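Local coordinates for SIS domain protein (Listeria monocytogenes str. 4b F2365, PDB 3FXA) that probably binds a phosphosugar through its SIS domain and may act as a sugar-phosphate isomerase, although this activity is inferred rather than established, at residues 20-25 and 163-168; 36-41 and 171-176; 114-119 and 136-141. All coordinates share one frame; numbering follows the deposited sequence.

Interaction 1 of 3, residues 20-25 and 163-168; sequences NAISRL and VIASFD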
# COMPACT_ATOMS: atom_id res chain seq x y z
N ASN A 20 -11.63 18.94 20.94
CA ASN A 20 -13.06 19.32 20.96
C ASN A 20 -13.88 18.45 20.01
O ASN A 20 -14.98 18.02 20.36
CB ASN A 20 -13.29 20.80 20.63
CG ASN A 20 -12.79 21.78 21.73
OD1 ASN A 20 -12.42 21.39 22.86
ND2 ASN A 20 -12.78 23.07 21.40
N ALA A 21 -13.32 18.19 18.82
CA ALA A 21 -13.96 17.35 17.79
C ALA A 21 -14.23 15.93 18.29
O ALA A 21 -15.29 15.38 18.04
CB ALA A 21 -13.13 17.33 16.49
N ILE A 22 -13.30 15.37 19.06
CA ILE A 22 -13.46 14.03 19.63
C ILE A 22 -14.41 14.10 20.82
O ILE A 22 -15.26 13.23 20.96
CB ILE A 22 -12.13 13.43 20.12
CG1 ILE A 22 -11.15 13.33 18.96
CG2 ILE A 22 -12.34 12.03 20.75
CD1 ILE A 22 -9.87 12.89 19.39
N SER A 23 -14.24 15.11 21.68
CA SER A 23 -15.13 15.24 22.84
C SER A 23 -16.60 15.39 22.44
O SER A 23 -17.47 14.91 23.17
CB SER A 23 -14.69 16.35 23.81
OG SER A 23 -14.77 17.62 23.23
N ARG A 24 -16.90 15.99 21.28
CA ARG A 24 -18.28 16.15 20.78
C ARG A 24 -18.85 14.93 20.04
O ARG A 24 -19.99 14.98 19.53
CB ARG A 24 -18.38 17.39 19.88
CG ARG A 24 -18.29 18.71 20.62
CD ARG A 24 -18.69 19.90 19.74
NE ARG A 24 -20.09 19.84 19.29
CZ ARG A 24 -20.54 19.61 18.04
NH1 ARG A 24 -19.72 19.43 16.99
NH2 ARG A 24 -21.85 19.59 17.82
N LEU A 25 -18.11 13.82 19.98
CA LEU A 25 -18.60 12.65 19.24
C LEU A 25 -20.01 12.15 19.62
O LEU A 25 -20.77 11.82 18.73
CB LEU A 25 -17.55 11.51 19.17
CG LEU A 25 -16.42 11.78 18.17
CD1 LEU A 25 -15.33 10.72 18.32
CD2 LEU A 25 -16.96 11.75 16.73
N VAL A 163 -13.56 10.51 12.60
CA VAL A 163 -13.81 9.19 12.02
C VAL A 163 -12.98 8.07 12.68
O VAL A 163 -13.54 7.06 13.07
CB VAL A 163 -13.63 9.15 10.47
CG1 VAL A 163 -13.85 7.74 9.95
CG2 VAL A 163 -14.57 10.10 9.78
N ILE A 164 -11.68 8.29 12.85
CA ILE A 164 -10.81 7.28 13.45
C ILE A 164 -11.29 6.99 14.88
O ILE A 164 -11.49 5.83 15.24
CB ILE A 164 -9.32 7.70 13.45
CG1 ILE A 164 -8.77 7.75 12.01
CG2 ILE A 164 -8.50 6.71 14.27
CD1 ILE A 164 -7.34 8.31 11.92
N ALA A 165 -11.47 8.05 15.67
CA ALA A 165 -11.97 7.92 17.05
C ALA A 165 -13.30 7.19 17.14
O ALA A 165 -13.51 6.36 18.05
CB ALA A 165 -12.10 9.28 17.70
N SER A 166 -14.22 7.48 16.20
CA SER A 166 -15.51 6.78 16.16
C SER A 166 -15.33 5.25 16.08
O SER A 166 -15.86 4.51 16.89
CB SER A 166 -16.38 7.27 15.01
OG SER A 166 -16.74 8.62 15.13
N PHE A 167 -14.50 4.80 15.15
CA PHE A 167 -14.25 3.36 15.01
C PHE A 167 -13.31 2.79 16.10
O PHE A 167 -13.45 1.62 16.46
CB PHE A 167 -13.88 2.98 13.56
CG PHE A 167 -15.06 2.99 12.65
CD1 PHE A 167 -15.45 4.16 12.04
CD2 PHE A 167 -15.85 1.85 12.47
CE1 PHE A 167 -16.60 4.20 11.19
CE2 PHE A 167 -16.99 1.88 11.66
CZ PHE A 167 -17.37 3.04 11.01
N ASP A 168 -12.42 3.61 16.67
CA ASP A 168 -11.59 3.17 17.80
C ASP A 168 -12.54 2.71 18.92
O ASP A 168 -12.33 1.67 19.51
CB ASP A 168 -10.65 4.28 18.32
CG ASP A 168 -9.43 4.50 17.43
OD1 ASP A 168 -9.08 3.61 16.64
OD2 ASP A 168 -8.80 5.58 17.54
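Leu25 and Ile22 meet Ala165 and Ser166 in a buried, apolar contact between the end of the long N-terminal helix 4-23, with the turn into helix 25-28, and the middle of helix 157-177, the helix that follows the last strand of the parallel alpha/beta sheet of this SIS domain. The methyl of Ala165 points at the 20-25 segment and receives two branches. Leu25 CD1 lies 3.6 Å from Ala165 CB, and Ile22 CG2 reaches the same carbon from 4.1 Å. That branch of Ile22 is the one opposite the backbone N, since chi1 of -60° turns CG1 beside the nitrogen instead. Ile22 also packs on Ile22 of the second subunit, and Leu25 on Trp15 of that subunit, whose indole NE1 is hydrogen-bonded to Ala165 O; the contact thus borders the subunit interface. Leu25 straddles the step from Ala165 to Ser166, its other methyl leaning on the serine. The Ser166 hydroxyl is hydrogen-bonded within its own helix to Ala162 O, one turn earlier, and the leucine methyl meets its oxygen by van der Waals contact alone: Leu25 CD2 rests 3.5 Å from Ser166 OG.

Interaction 2 of 3, residues 36-41 and 171-176; sequences KTVEKI and IVCLMT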
# COMPACT_ATOMS: atom_id res chain seq x y z
N LYS A 36 -25.67 -0.86 16.30
CA LYS A 36 -25.88 -1.73 15.13
C LYS A 36 -24.54 -2.11 14.50
O LYS A 36 -24.32 -3.28 14.15
CB LYS A 36 -26.81 -1.13 14.08
CG LYS A 36 -28.30 -1.16 14.39
CD LYS A 36 -29.09 -1.01 13.07
CE LYS A 36 -30.59 -0.98 13.26
NZ LYS A 36 -31.30 -1.05 11.94
N THR A 37 -23.62 -1.14 14.44
CA THR A 37 -22.29 -1.40 13.88
C THR A 37 -21.51 -2.41 14.73
O THR A 37 -20.88 -3.31 14.19
CB THR A 37 -21.52 -0.07 13.66
OG1 THR A 37 -22.30 0.77 12.78
CG2 THR A 37 -20.13 -0.27 13.09
N VAL A 38 -21.53 -2.25 16.06
CA VAL A 38 -20.88 -3.21 16.96
C VAL A 38 -21.46 -4.63 16.79
O VAL A 38 -20.71 -5.59 16.70
CB VAL A 38 -20.99 -2.80 18.45
CG1 VAL A 38 -20.47 -3.90 19.38
CG2 VAL A 38 -20.27 -1.42 18.66
N GLU A 39 -22.79 -4.73 16.78
CA GLU A 39 -23.51 -6.01 16.66
C GLU A 39 -23.22 -6.67 15.33
O GLU A 39 -22.82 -7.85 15.29
CB GLU A 39 -25.03 -5.79 16.81
CG GLU A 39 -25.46 -5.41 18.21
CD GLU A 39 -26.96 -5.07 18.33
OE1 GLU A 39 -27.63 -4.75 17.33
OE2 GLU A 39 -27.47 -5.10 19.46
N LYS A 40 -23.37 -5.89 14.27
CA LYS A 40 -23.14 -6.38 12.90
C LYS A 40 -21.71 -6.89 12.70
O LYS A 40 -21.53 -7.95 12.09
CB LYS A 40 -23.46 -5.30 11.87
CG LYS A 40 -23.68 -5.82 10.45
CD LYS A 40 -25.06 -6.45 10.29
CE LYS A 40 -25.31 -6.96 8.88
NZ LYS A 40 -26.57 -7.76 8.83
N ILE A 41 -20.71 -6.15 13.19
CA ILE A 41 -19.29 -6.54 13.05
C ILE A 41 -18.97 -7.76 13.91
O ILE A 41 -18.27 -8.66 13.45
CB ILE A 41 -18.31 -5.36 13.25
CG1 ILE A 41 -18.52 -4.33 12.13
CG2 ILE A 41 -16.83 -5.82 13.31
CD1 ILE A 41 -17.71 -3.02 12.35
N ILE A 171 -14.24 -0.52 18.00
CA ILE A 171 -13.26 -1.59 18.14
C ILE A 171 -12.95 -2.00 19.57
O ILE A 171 -12.94 -3.19 19.90
CB ILE A 171 -12.00 -1.26 17.27
CG1 ILE A 171 -12.38 -1.37 15.80
CG2 ILE A 171 -10.83 -2.14 17.61
CD1 ILE A 171 -11.34 -0.80 14.87
N VAL A 172 -12.72 -1.00 20.43
CA VAL A 172 -12.48 -1.23 21.85
C VAL A 172 -13.71 -1.91 22.45
O VAL A 172 -13.56 -2.89 23.19
CB VAL A 172 -12.14 0.07 22.59
CG1 VAL A 172 -12.12 -0.15 24.10
CG2 VAL A 172 -10.78 0.63 22.14
N CYS A 173 -14.91 -1.41 22.11
CA CYS A 173 -16.17 -2.02 22.56
C CYS A 173 -16.27 -3.49 22.14
O CYS A 173 -16.65 -4.34 22.97
CB CYS A 173 -17.38 -1.23 22.11
SG CYS A 173 -18.84 -1.83 22.92
N LEU A 174 -15.89 -3.78 20.90
CA LEU A 174 -15.85 -5.18 20.39
C LEU A 174 -14.97 -6.15 21.20
O LEU A 174 -15.33 -7.32 21.35
CB LEU A 174 -15.46 -5.22 18.88
CG LEU A 174 -16.60 -4.75 17.94
CD1 LEU A 174 -16.04 -4.43 16.54
CD2 LEU A 174 -17.72 -5.81 17.86
N MSE A 175 -13.86 -5.67 21.77
CA MSE A 175 -12.96 -6.54 22.55
C MSE A 175 -13.69 -7.14 23.75
O MSE A 175 -13.61 -8.35 24.02
CB MSE A 175 -11.72 -5.79 23.00
CG MSE A 175 -10.82 -5.39 21.83
SE MSE A 175 -9.41 -4.14 22.33
CE MSE A 175 -8.35 -5.28 23.43
N THR A 176 -14.47 -6.29 24.41
CA THR A 176 -15.31 -6.72 25.54
C THR A 176 -16.54 -7.50 25.05
O THR A 176 -16.84 -8.58 25.60
CB THR A 176 -15.71 -5.52 26.44
OG1 THR A 176 -14.53 -4.95 27.02
CG2 THR A 176 -16.65 -5.99 27.57
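Leu174 is the bump that fits between Val38 and Ile41, one helical turn apart, where helix 31-43 packs against helix 157-177 in the helical layer beside the parallel sheet of the SIS alpha/beta fold. The two short helical segments cross at -53°, their axes approaching to 9.9 Å, and Val38 and Leu174 are the pair whose CA atoms come nearest. The two methyls of Leu174 divide the work. Leu174 CD1 goes to Ile41, meeting its CG2 at 3.6 Å, with the two side chains crossing at about a right angle. CD2 turns to Val38, passing that side chain in the opposite direction with 3.7 Å between Leu174 CD2 and Val38 CG1. The hollow that takes Leu174 is therefore walled by two beta-branched side chains and floored on one side by the Val38 carbonyl. With chi1 of 173°, Val38 holds CG1 opposite its backbone N, and this methyl also faces Cys173, whose sulfur SG lies 4.4 Å from Val38 CG1 in a looser contact. Around the group, Ile70 adds a further apolar surface to Leu174, Phe67 of helix 55-69 packs on Ile41, and Tyr177 lies against Val38. Cys173 in turn touches Asn10 of the second subunit, so helix 157-177 stands between helix 31-43 and the second subunit. The closest approach is to the backbone, where Leu174 CD2 comes to 3.2 Å from Val38 O.

Interaction 3 of 3, residues 114-119 and 136-141; sequences ACKTKG and EADIFF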
# COMPACT_ATOMS: atom_id res chain seq x y z
N ALA A 114 -21.70 -2.69 -7.37
CA ALA A 114 -21.13 -4.02 -7.10
C ALA A 114 -21.51 -4.53 -5.71
O ALA A 114 -21.82 -5.72 -5.53
CB ALA A 114 -19.61 -4.03 -7.27
N CYS A 115 -21.47 -3.64 -4.71
CA CYS A 115 -21.93 -3.98 -3.36
C CYS A 115 -23.37 -4.51 -3.36
O CYS A 115 -23.63 -5.56 -2.77
CB CYS A 115 -21.79 -2.78 -2.43
SG CYS A 115 -22.20 -3.04 -0.72
N LYS A 116 -24.27 -3.84 -4.09
CA LYS A 116 -25.69 -4.25 -4.18
C LYS A 116 -25.87 -5.59 -4.90
O LYS A 116 -26.64 -6.43 -4.44
CB LYS A 116 -26.54 -3.16 -4.84
CG LYS A 116 -26.58 -1.81 -4.11
CD LYS A 116 -27.18 -1.89 -2.71
CE LYS A 116 -27.20 -0.54 -2.02
NZ LYS A 116 -27.86 -0.57 -0.67
N THR A 117 -25.15 -5.78 -6.00
CA THR A 117 -25.17 -7.04 -6.77
C THR A 117 -24.65 -8.20 -5.92
O THR A 117 -25.23 -9.30 -5.94
CB THR A 117 -24.31 -6.91 -8.07
OG1 THR A 117 -24.88 -5.90 -8.91
CG2 THR A 117 -24.23 -8.22 -8.85
N LYS A 118 -23.60 -7.95 -5.15
CA LYS A 118 -22.98 -8.98 -4.32
C LYS A 118 -23.77 -9.28 -3.05
O LYS A 118 -23.62 -10.37 -2.50
CB LYS A 118 -21.52 -8.61 -3.99
CG LYS A 118 -20.63 -8.69 -5.21
CD LYS A 118 -19.29 -7.99 -5.08
CE LYS A 118 -18.25 -8.51 -6.08
NZ LYS A 118 -17.72 -9.88 -5.75
N GLY A 119 -24.59 -8.33 -2.60
CA GLY A 119 -25.42 -8.51 -1.39
C GLY A 119 -24.71 -8.23 -0.06
O GLY A 119 -25.22 -8.59 1.00
N GLU A 136 -27.80 5.16 0.39
CA GLU A 136 -27.62 3.79 -0.08
C GLU A 136 -27.18 2.82 1.02
O GLU A 136 -27.35 1.61 0.87
CB GLU A 136 -26.61 3.75 -1.25
CG GLU A 136 -27.08 4.51 -2.52
CD GLU A 136 -28.30 3.88 -3.19
OE1 GLU A 136 -28.52 2.66 -3.07
OE2 GLU A 136 -29.04 4.63 -3.86
N ALA A 137 -26.67 3.33 2.14
CA ALA A 137 -26.13 2.46 3.17
C ALA A 137 -27.19 1.65 3.88
O ALA A 137 -28.31 2.11 4.06
CB ALA A 137 -25.35 3.28 4.20
N ASP A 138 -26.81 0.45 4.32
CA ASP A 138 -27.64 -0.37 5.21
C ASP A 138 -27.54 0.21 6.63
O ASP A 138 -28.50 0.13 7.40
CB ASP A 138 -27.19 -1.82 5.18
CG ASP A 138 -27.35 -2.42 3.81
OD1 ASP A 138 -28.48 -2.34 3.26
OD2 ASP A 138 -26.36 -2.95 3.27
N ILE A 139 -26.36 0.73 6.97
CA ILE A 139 -26.15 1.49 8.21
C ILE A 139 -25.52 2.82 7.82
O ILE A 139 -24.35 2.86 7.38
CB ILE A 139 -25.24 0.77 9.23
CG1 ILE A 139 -25.81 -0.59 9.64
CG2 ILE A 139 -25.05 1.61 10.48
CD1 ILE A 139 -24.81 -1.46 10.37
N PHE A 140 -26.28 3.91 7.92
CA PHE A 140 -25.76 5.28 7.78
C PHE A 140 -25.12 5.56 9.16
O PHE A 140 -25.79 5.46 10.21
CB PHE A 140 -26.87 6.28 7.44
CG PHE A 140 -26.51 7.73 7.65
CD1 PHE A 140 -25.30 8.26 7.22
CD2 PHE A 140 -27.43 8.59 8.29
CE1 PHE A 140 -24.99 9.62 7.41
CE2 PHE A 140 -27.14 9.94 8.47
CZ PHE A 140 -25.92 10.45 8.05
N PHE A 141 -23.82 5.87 9.13
CA PHE A 141 -22.99 6.09 10.31
C PHE A 141 -22.56 7.56 10.28
O PHE A 141 -21.49 7.89 9.73
CB PHE A 141 -21.81 5.12 10.31
CG PHE A 141 -21.04 5.06 11.63
CD1 PHE A 141 -20.17 6.10 12.02
CD2 PHE A 141 -21.11 3.93 12.44
CE1 PHE A 141 -19.43 6.03 13.22
CE2 PHE A 141 -20.38 3.84 13.65
CZ PHE A 141 -19.53 4.89 14.04
O HOH W 1 -26.18 -2.84 0.61
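The backbones stay well apart, the nearest CA atoms, those of Lys116 and Glu136, being 9.2 Å from each other, where helix 112-118 closes with Gly119 at positive phi and the chain leaves helix 132-136 to enter strand 139-142. Lys116 spans the gap. Its chain bends once, at chi2 (-62°), then runs extended to carry the ammonium to the end of the other helix, where Lys116 NZ donates to Glu136 O at 2.7 Å. The bond lies in the carbonyl plane with a C=O...N angle of 152°. Glu136 O belongs to the last residue of its helix, where a carbonyl partner from the same helix is often lacking, and the lysine's charge would probably suit the negative end of the helix dipole. The Glu136 side chain takes a lesser part, crossing the lysine chain at a slant, with Glu136 OE1 3.6 Å from Lys116 CE but 4.1 Å from Lys116 NZ, longer than a salt bridge. Asp138 is reached indirectly. A water accepts from Lys116 NZ at 3.1 Å and lies 2.7 Å from Asp138 OD2, an oxygen that also accepts from the backbone N of Leu122, at the start of strand 121-126. The aspartate thereby links the lysine, through the water, to strand 121-126, next to the edge strand 139-142. Here the tie joins the C-terminal ends of helices 112-118 and 132-136, successive crossover helices of the parallel alpha/beta sheet, with strand order 2-1-3-4-5, of the SIS fold.

Overall arrangement
From the N terminus, the end of helix 4-23 carries the 20-25 segment, whose partner 163-168 comes only after the whole sheet has been built, so interaction 1 closes a long loop. Helix 31-43 follows, and interaction 2 closes a second long loop at 171-176, farther along the same helix 157-177; the two loops cross. Interaction 3 closes a short loop of 16 residues, joining helix 112-118 to the end of helix 132-136 ahead of strand 139-142, and falls within both loops. Strand 139-142 leads on to helix 157-177, and Phe141 stacks on Phe167 while Thr37 lies against both rings. The N-terminal helices, the edge of the sheet and the interface helix are thus tied together.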